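Local coordinates for peptidase S9 prolyl oligopeptidase catalytic domain-containing protein (Pyrococcus horikoshii, PDB 4HXF) that probably hydrolyses peptides as a hexameric, self-compartmentalizing serine protease of the prolyl oligopeptidase family, with a beta-propeller joined to an alpha/beta-hydrolase domain, at residues A[110-114]-A[115-119]; A[212-216]-A[217-221]; A[223-226]-A[227-230]. All blocks are in the same frame, centred on the assembly; numbering follows the deposited sequence.

Contact 1 of 3, residues A[110-114]-A[115-119]; sequences EWNQD and SRRLL
Asp-114 CG lies between its own N and carbonyl carbon (chi1 68°), which turns its carboxylate to Arg-117, whose chain bends at chi3 (-71°) to bring NE and NH2 up to it. The turn is the tip of the beta hairpin of strands 106-111 and 117-124, in one four-stranded blade of the propeller. Asp-114 divides its work. OD1 holds backbone: it accepts from Arg-117 N at 2.9 Å on the syn side, and from Arg-116 N above the carboxylate plane. OD2 takes the side chain: Arg-117 NE lies 2.9 Å from Asp-114 OD2 in a salt bridge, and NH2 adds a second bond. OD2 lies at the guanidinium edge, but the two planes are 51° apart. Asp-181 is a further salt-bridge partner of Arg-117 NH2. Asn-112 ND2 lies over one guanidinium face. Asn-112 OD1 accepts from Asp-114 N at 2.9 Å, an Asx turn inside the type I turn from Asn-112 to Ser-115. A water joins Gln-113 O to Ser-115 OG, which also bonds to Asp-69 N. Arg-116 leads away from the turn to a salt bridge with Asp-158 and a hydrogen bond to Asp-337 O of a second subunit. Below the tip, Trp-111 and Leu-118 form a non-hydrogen-bonded pair. The indole NE1 is held by Arg-65 O. Leu-118 CD2 stands over the indole face, 3.8 Å from the centroid of the five-membered ring of Trp-111, a CH-pi contact.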
loop_
_atom_site.group_PDB
_atom_site.type_symbol
_atom_site.label_atom_id
_atom_site.label_comp_id
_atom_site.label_asym_id
_atom_site.label_seq_id
_atom_site.Cartn_x
_atom_site.Cartn_y
_atom_site.Cartn_z
ATOM N N GLU A 110 36.633 -4.373 -9.187
ATOM C CA GLU A 110 37.930 -3.878 -9.683
ATOM C C GLU A 110 37.987 -3.914 -11.196
ATOM O O GLU A 110 37.694 -4.990 -11.821
ATOM C CB GLU A 110 39.103 -4.798 -9.140
ATOM C CG GLU A 110 40.482 -4.473 -9.552
ATOM C CD GLU A 110 41.635 -5.557 -9.302
ATOM O OE1 GLU A 110 41.432 -6.640 -8.916
ATOM O OE2 GLU A 110 42.764 -5.227 -9.646
ATOM N N TRP A 111 38.460 -2.816 -11.815
ATOM C CA TRP A 111 38.674 -2.867 -13.282
ATOM C C TRP A 111 39.812 -3.687 -13.705
ATOM O O TRP A 111 40.928 -3.614 -13.116
ATOM C CB TRP A 111 38.940 -1.465 -13.794
ATOM C CG TRP A 111 37.766 -0.557 -13.784
ATOM C CD1 TRP A 111 37.491 0.449 -12.902
ATOM C CD2 TRP A 111 36.697 -0.525 -14.785
ATOM N NE1 TRP A 111 36.326 1.116 -13.270
ATOM C CE2 TRP A 111 35.843 0.594 -14.436
ATOM C CE3 TRP A 111 36.390 -1.282 -15.889
ATOM C CZ2 TRP A 111 34.688 0.905 -15.145
ATOM C CZ3 TRP A 111 35.246 -0.944 -16.628
ATOM C CH2 TRP A 111 34.426 0.123 -16.311
ATOM N N ASN A 112 39.636 -4.383 -14.831
ATOM C CA ASN A 112 40.732 -4.882 -15.648
ATOM C C ASN A 112 41.436 -3.704 -16.301
ATOM O O ASN A 112 40.831 -2.611 -16.538
ATOM C CB ASN A 112 40.136 -5.830 -16.661
ATOM C CG ASN A 112 41.192 -6.563 -17.535
ATOM O OD1 ASN A 112 41.594 -6.071 -18.602
ATOM N ND2 ASN A 112 41.691 -7.687 -17.020
ATOM N N GLN A 113 42.678 -3.947 -16.660
ATOM C CA GLN A 113 43.503 -2.998 -17.415
ATOM C C GLN A 113 42.848 -2.528 -18.730
ATOM O O GLN A 113 43.197 -1.457 -19.241
ATOM C CB GLN A 113 44.865 -3.657 -17.675
ATOM C CG GLN A 113 44.828 -4.819 -18.695
ATOM C CD GLN A 113 46.188 -5.623 -18.786
ATOM O OE1 GLN A 113 47.241 -5.186 -18.257
ATOM N NE2 GLN A 113 46.147 -6.768 -19.452
ATOM N N ASP A 114 41.923 -3.299 -19.305
ATOM C CA ASP A 114 41.212 -2.905 -20.535
ATOM C C ASP A 114 40.123 -1.860 -20.427
ATOM O O ASP A 114 39.562 -1.452 -21.443
ATOM C CB ASP A 114 40.657 -4.156 -21.228
ATOM C CG ASP A 114 39.520 -4.868 -20.462
ATOM O OD1 ASP A 114 38.940 -4.399 -19.466
ATOM O OD2 ASP A 114 39.215 -5.987 -20.922
ATOM N N SER A 115 39.826 -1.436 -19.194
ATOM C CA SER A 115 38.728 -0.478 -18.950
ATOM C C SER A 115 37.385 -0.931 -19.516
ATOM O O SER A 115 36.523 -0.097 -19.823
ATOM C CB SER A 115 39.064 0.917 -19.446
ATOM O OG SER A 115 40.299 1.460 -18.882
ATOM N N ARG A 116 37.217 -2.233 -19.548
ATOM C CA ARG A 116 35.966 -2.875 -20.079
ATOM C C ARG A 116 35.410 -3.875 -19.113
ATOM O O ARG A 116 34.229 -3.843 -18.778
ATOM C CB ARG A 116 36.235 -3.505 -21.427
ATOM C CG ARG A 116 34.974 -4.180 -21.949
ATOM C CD ARG A 116 35.078 -4.566 -23.393
ATOM N NE ARG A 116 33.775 -5.226 -23.778
ATOM C CZ ARG A 116 33.430 -5.608 -24.989
ATOM N NH1 ARG A 116 34.221 -5.405 -26.003
ATOM N NH2 ARG A 116 32.259 -6.237 -25.214
ATOM N N ARG A 117 36.227 -4.781 -18.563
ATOM C CA ARG A 117 35.785 -5.755 -17.651
ATOM C C ARG A 117 36.010 -5.381 -16.185
ATOM O O ARG A 117 36.993 -4.687 -15.862
ATOM C CB ARG A 117 36.480 -7.117 -17.921
ATOM C CG ARG A 117 36.100 -7.796 -19.223
ATOM C CD ARG A 117 37.026 -8.989 -19.475
ATOM N NE ARG A 117 38.350 -8.509 -19.813
ATOM C CZ ARG A 117 39.456 -9.271 -19.860
ATOM N NH1 ARG A 117 39.393 -10.550 -19.594
ATOM N NH2 ARG A 117 40.597 -8.790 -20.288
ATOM N N LEU A 118 35.055 -5.776 -15.366
ATOM C CA LEU A 118 35.159 -5.676 -13.897
ATOM C C LEU A 118 35.355 -7.095 -13.372
ATOM O O LEU A 118 34.828 -8.065 -13.910
ATOM C CB LEU A 118 33.894 -5.102 -13.262
ATOM C CG LEU A 118 33.664 -3.678 -13.567
ATOM C CD1 LEU A 118 32.285 -3.231 -12.995
ATOM C CD2 LEU A 118 34.734 -2.776 -12.826
ATOM N N LEU A 119 36.162 -7.254 -12.326
ATOM C CA LEU A 119 36.067 -8.424 -11.473
ATOM C C LEU A 119 35.256 -8.111 -10.276
ATOM O O LEU A 119 35.598 -7.160 -9.548
ATOM C CB LEU A 119 37.460 -8.870 -11.040
ATOM C CG LEU A 119 37.573 -10.025 -10.002
ATOM C CD1 LEU A 119 36.902 -11.312 -10.540
ATOM C CD2 LEU A 119 39.013 -10.236 -9.475
HETATM O O HOH W 1 42.389 0.772 -20.394
HETATM O O HOH W 2 37.501 -0.181 -22.883
#

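Contact 2 of 3, residues A[212-216]-A[217-221]; sequences KLFEK and VSFYA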
loop_
_atom_site.group_PDB
_atom_site.type_symbol
_atom_site.label_atom_id
_atom_site.label_comp_id
_atom_site.label_asym_id
_atom_site.label_seq_id
_atom_site.Cartn_x
_atom_site.Cartn_y
_atom_site.Cartn_z
ATOM N N LYS A 212 48.427 -23.572 -9.515
ATOM C CA LYS A 212 48.777 -23.194 -8.162
ATOM C C LYS A 212 50.086 -22.472 -8.130
ATOM O O LYS A 212 51.099 -22.944 -8.693
ATOM C CB LYS A 212 48.805 -24.418 -7.241
ATOM C CG LYS A 212 48.844 -24.022 -5.793
ATOM C CD LYS A 212 48.951 -25.233 -4.905
ATOM C CE LYS A 212 47.645 -25.859 -4.660
ATOM N NZ LYS A 212 47.874 -27.219 -4.028
ATOM N N LEU A 213 50.148 -21.324 -7.503
ATOM C CA LEU A 213 51.402 -20.594 -7.435
ATOM C C LEU A 213 52.131 -20.880 -6.129
ATOM O O LEU A 213 53.379 -20.948 -6.072
ATOM C CB LEU A 213 51.181 -19.052 -7.589
ATOM C CG LEU A 213 50.625 -18.483 -8.865
ATOM C CD1 LEU A 213 50.550 -16.960 -8.647
ATOM C CD2 LEU A 213 51.580 -18.815 -10.071
ATOM N N PHE A 214 51.359 -20.903 -5.056
ATOM C CA PHE A 214 51.861 -21.116 -3.728
ATOM C C PHE A 214 50.989 -22.013 -2.955
ATOM O O PHE A 214 49.737 -21.959 -3.014
ATOM C CB PHE A 214 51.965 -19.786 -2.896
ATOM C CG PHE A 214 52.948 -18.814 -3.437
ATOM C CD1 PHE A 214 52.530 -17.792 -4.261
ATOM C CD2 PHE A 214 54.335 -18.974 -3.203
ATOM C CE1 PHE A 214 53.422 -16.909 -4.868
ATOM C CE2 PHE A 214 55.248 -18.051 -3.782
ATOM C CZ PHE A 214 54.776 -17.038 -4.613
ATOM N N GLU A 215 51.606 -22.791 -2.056
ATOM C CA GLU A 215 50.867 -23.677 -1.225
ATOM C C GLU A 215 51.212 -23.442 0.227
ATOM O O GLU A 215 52.422 -23.528 0.566
ATOM C CB GLU A 215 51.256 -25.096 -1.643
ATOM C CG GLU A 215 50.844 -26.094 -0.640
ATOM C CD GLU A 215 49.583 -26.786 -0.992
ATOM O OE1 GLU A 215 49.671 -27.637 -1.932
ATOM O OE2 GLU A 215 48.591 -26.556 -0.269
ATOM N N LYS A 216 50.218 -23.213 1.071
ATOM C CA LYS A 216 50.351 -23.046 2.530
ATOM C C LYS A 216 51.382 -21.979 2.878
ATOM O O LYS A 216 52.411 -22.247 3.589
ATOM C CB LYS A 216 50.616 -24.384 3.211
ATOM C CG LYS A 216 50.374 -24.362 4.682
ATOM C CD LYS A 216 50.397 -25.835 5.255
ATOM C CE LYS A 216 50.057 -25.881 6.698
ATOM N NZ LYS A 216 49.603 -27.322 6.954
ATOM N N VAL A 217 51.123 -20.786 2.358
ATOM C CA VAL A 217 52.024 -19.627 2.607
ATOM C C VAL A 217 51.249 -18.650 3.507
ATOM O O VAL A 217 49.973 -18.675 3.571
ATOM C CB VAL A 217 52.456 -18.947 1.344
ATOM C CG1 VAL A 217 53.514 -19.838 0.621
ATOM C CG2 VAL A 217 51.242 -18.601 0.481
ATOM N N SER A 218 51.947 -17.714 4.205
ATOM C CA SER A 218 51.250 -16.859 5.187
ATOM C C SER A 218 51.140 -15.479 4.575
ATOM O O SER A 218 51.134 -14.472 5.301
ATOM C CB SER A 218 52.056 -16.823 6.521
ATOM O OG SER A 218 51.988 -18.088 7.156
ATOM N N PHE A 219 50.989 -15.392 3.238
ATOM C CA PHE A 219 50.633 -14.151 2.567
ATOM C C PHE A 219 49.554 -14.383 1.557
ATOM O O PHE A 219 49.290 -15.539 1.194
ATOM C CB PHE A 219 51.810 -13.423 1.948
ATOM C CG PHE A 219 52.836 -14.246 1.175
ATOM C CD1 PHE A 219 54.203 -13.921 1.328
ATOM C CD2 PHE A 219 52.490 -15.090 0.160
ATOM C CE1 PHE A 219 55.165 -14.579 0.526
ATOM C CE2 PHE A 219 53.454 -15.799 -0.614
ATOM C CZ PHE A 219 54.763 -15.521 -0.417
ATOM N N TYR A 220 48.850 -13.317 1.190
ATOM C CA TYR A 220 47.858 -13.385 0.111
ATOM C C TYR A 220 48.106 -12.235 -0.836
ATOM O O TYR A 220 48.836 -11.281 -0.523
ATOM C CB TYR A 220 46.409 -13.442 0.706
ATOM C CG TYR A 220 46.048 -12.224 1.524
ATOM C CD1 TYR A 220 46.373 -12.153 2.881
ATOM C CD2 TYR A 220 45.289 -11.195 0.997
ATOM C CE1 TYR A 220 45.981 -11.113 3.702
ATOM C CE2 TYR A 220 44.946 -10.088 1.825
ATOM C CZ TYR A 220 45.349 -10.050 3.133
ATOM O OH TYR A 220 45.014 -8.998 4.003
ATOM N N ALA A 221 47.513 -12.286 -2.028
ATOM C CA ALA A 221 47.790 -11.260 -3.065
ATOM C C ALA A 221 46.852 -10.037 -2.797
ATOM O O ALA A 221 45.629 -10.168 -2.521
ATOM C CB ALA A 221 47.566 -11.854 -4.472
#
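Phe-219 turns its edge to the face of Phe-214. The planes are 85° apart and the ring centroids 5.3 Å apart, a T-shaped pair. The atom that touches is Phe-219 CE2, which stands over the centre of the Phe-214 ring and comes 4.2 Å from Phe-214 CG. Phe-219 reaches this place with CG between its backbone N and carbonyl carbon (chi1 44°). Val-217 crosses Phe-214 at about a right angle. Both its methyls pack against CB of Phe-214: Val-217 CG2 is 3.7 Å from Phe-214 CB, and CG1 lies nearly as close. The contact spans a blade-to-blade passage of the beta-propeller. Strand 209-217 is the outermost strand of one antiparallel blade, and strand 219-224 opens the next. The chain turns the corner between them. Lys-216 and Val-217 form a G1 beta bulge facing Trp-200, and Leu-213 and Phe-214 a classic bulge facing Ile-202. With an alanine in place of Val-217, CG1 and CG2 would be gone, which would probably open a gap beside Phe-214 CB and let that ring shift against Phe-219. Ile-202 also packs against Phe-214, Val-217 and Phe-219, while Tyr-249 makes a second edge-to-face pair with Phe-214. Away from these rings, among exposed residues, Lys-212 NZ forms a salt bridge with Glu-215 OE1 at 2.8 Å, meeting the oxygen from above the carboxylate plane.

Contact 3 of 3, residues A[223-226]-A[227-230]; sequences DSDG and ERIL
The guanidinium of Arg-228 meets Asp-225 OD2 at its edge, near its own plane, and has Glu-227 CB over one face, offset toward the rim. The carboxylate of Asp-225 stands almost upright to it, with the planes 86° apart. This is the tip of the beta hairpin of strands 219-224 and 229-232, in one blade of the propeller. Arg-228 grips side-on. Arg-228 NE is 2.9 Å from Asp-225 OD2 and meets the syn lone pair of that oxygen; NH2 comes to the same oxygen from above the carboxylate plane. Gly-272 N is another donor to OD2. The other oxygen, Asp-225 OD1, ties down the returning backbone: Arg-228 N at 2.8 Å and Glu-227 N at 2.9 Å reach it from opposite faces of its plane. Asp-225 CG lies between its own N and carbonyl carbon (chi1 68°), which puts both oxygens within the bend. Gly-226 takes up backbone angles at which a CB would press on the carbonyl O of Asp-225. Gly-226 N donates to Ser-224 OG at 2.9 Å, an ST turn, and His-179 ND1 is a second partner of that hydroxyl. Asp-223 OD2 leads out to strand 264-270, with a salt bridge to Arg-270 and a hydrogen bond from Ile-269 N. Between the strands, Asp-225 N bonds to Arg-228 O at 3.2 Å. Asp-223 and Leu-230 form the hydrogen-bonded pair. Leu-230 N reaches Asp-223 O at 2.8 Å, coming from above the carbonyl plane, while the return bond from Asp-223 N to Leu-230 O is weak.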
loop_
_atom_site.group_PDB
_atom_site.type_symbol
_atom_site.label_atom_id
_atom_site.label_comp_id
_atom_site.label_asym_id
_atom_site.label_seq_id
_atom_site.Cartn_x
_atom_site.Cartn_y
_atom_site.Cartn_z
ATOM N N ASP A 223 47.642 -6.770 -4.693
ATOM C CA ASP A 223 47.692 -5.863 -5.822
ATOM C C ASP A 223 48.568 -6.407 -6.921
ATOM O O ASP A 223 49.251 -7.390 -6.718
ATOM C CB ASP A 223 48.145 -4.461 -5.299
ATOM C CG ASP A 223 47.668 -3.274 -6.200
ATOM O OD1 ASP A 223 46.871 -3.512 -7.139
ATOM O OD2 ASP A 223 48.155 -2.168 -5.937
ATOM N N SER A 224 48.497 -5.794 -8.090
ATOM C CA SER A 224 49.293 -6.087 -9.221
ATOM C C SER A 224 49.445 -4.889 -10.076
ATOM O O SER A 224 48.522 -4.036 -10.212
ATOM C CB SER A 224 48.619 -7.233 -9.987
ATOM O OG SER A 224 49.218 -7.417 -11.294
ATOM N N ASP A 225 50.582 -4.802 -10.714
ATOM C CA ASP A 225 50.747 -3.794 -11.788
ATOM C C ASP A 225 50.802 -4.434 -13.179
ATOM O O ASP A 225 51.284 -3.774 -14.110
ATOM C CB ASP A 225 51.996 -2.984 -11.523
ATOM C CG ASP A 225 53.246 -3.752 -11.656
ATOM O OD1 ASP A 225 53.272 -4.885 -12.121
ATOM O OD2 ASP A 225 54.256 -3.141 -11.184
ATOM N N GLY A 226 50.411 -5.705 -13.296
ATOM C CA GLY A 226 50.364 -6.426 -14.580
ATOM C C GLY A 226 51.610 -7.265 -14.816
ATOM O O GLY A 226 51.602 -8.258 -15.545
ATOM N N GLU A 227 52.699 -6.909 -14.137
ATOM C CA GLU A 227 53.965 -7.652 -14.226
ATOM C C GLU A 227 54.364 -8.296 -12.892
ATOM O O GLU A 227 54.862 -9.405 -12.830
ATOM C CB GLU A 227 55.099 -6.680 -14.673
ATOM C CG GLU A 227 54.933 -6.033 -16.076
ATOM C CD GLU A 227 54.796 -7.066 -17.199
ATOM O OE1 GLU A 227 55.426 -8.155 -17.097
ATOM O OE2 GLU A 227 54.040 -6.807 -18.180
ATOM N N ARG A 228 54.138 -7.569 -11.818
ATOM C CA ARG A 228 54.486 -8.042 -10.518
ATOM C C ARG A 228 53.228 -8.101 -9.631
ATOM O O ARG A 228 52.373 -7.171 -9.654
ATOM C CB ARG A 228 55.453 -7.012 -9.881
ATOM C CG ARG A 228 56.876 -6.909 -10.449
ATOM C CD ARG A 228 57.408 -5.492 -10.193
ATOM N NE ARG A 228 56.812 -4.522 -11.140
ATOM C CZ ARG A 228 57.255 -4.282 -12.394
ATOM N NH1 ARG A 228 58.303 -4.907 -12.880
ATOM N NH2 ARG A 228 56.645 -3.418 -13.173
ATOM N N ILE A 229 53.193 -9.114 -8.792
ATOM C CA ILE A 229 52.117 -9.259 -7.815
ATOM C C ILE A 229 52.618 -8.786 -6.459
ATOM O O ILE A 229 53.717 -9.156 -6.034
ATOM C CB ILE A 229 51.649 -10.684 -7.688
ATOM C CG1 ILE A 229 51.167 -11.234 -9.042
ATOM C CG2 ILE A 229 50.556 -10.855 -6.577
ATOM C CD1 ILE A 229 50.873 -12.743 -9.105
ATOM N N LEU A 230 51.797 -7.990 -5.762
ATOM C CA LEU A 230 52.107 -7.571 -4.399
ATOM C C LEU A 230 51.411 -8.466 -3.395
ATOM O O LEU A 230 50.195 -8.696 -3.462
ATOM C CB LEU A 230 51.604 -6.115 -4.250
ATOM C CG LEU A 230 52.060 -5.349 -3.004
ATOM C CD1 LEU A 230 53.594 -5.109 -2.852
ATOM C CD2 LEU A 230 51.250 -4.007 -2.874
#

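Overall arrangement
All three contacts lie in the beta-propeller; contact 2 is a surface contact, while contacts 1 and 3 are partly buried. Contacts 1 and 3 are hairpin tips in different blades, their centres about 15 Å apart, and share one chemistry: an aspartate that holds backbone N-H groups and an arginine together. Only contact 1 meets a neighbouring subunit. Contact 2 is no hairpin but a passage between blades, and it joins its two segments by apolar and aromatic packing with no hydrogen bond between them. Contacts 2 and 3 share strand 219-224 and touch directly, Ala-221 CB lying 3.8 Å from Ile-229 CG2. Contact 1 touches neither of the others.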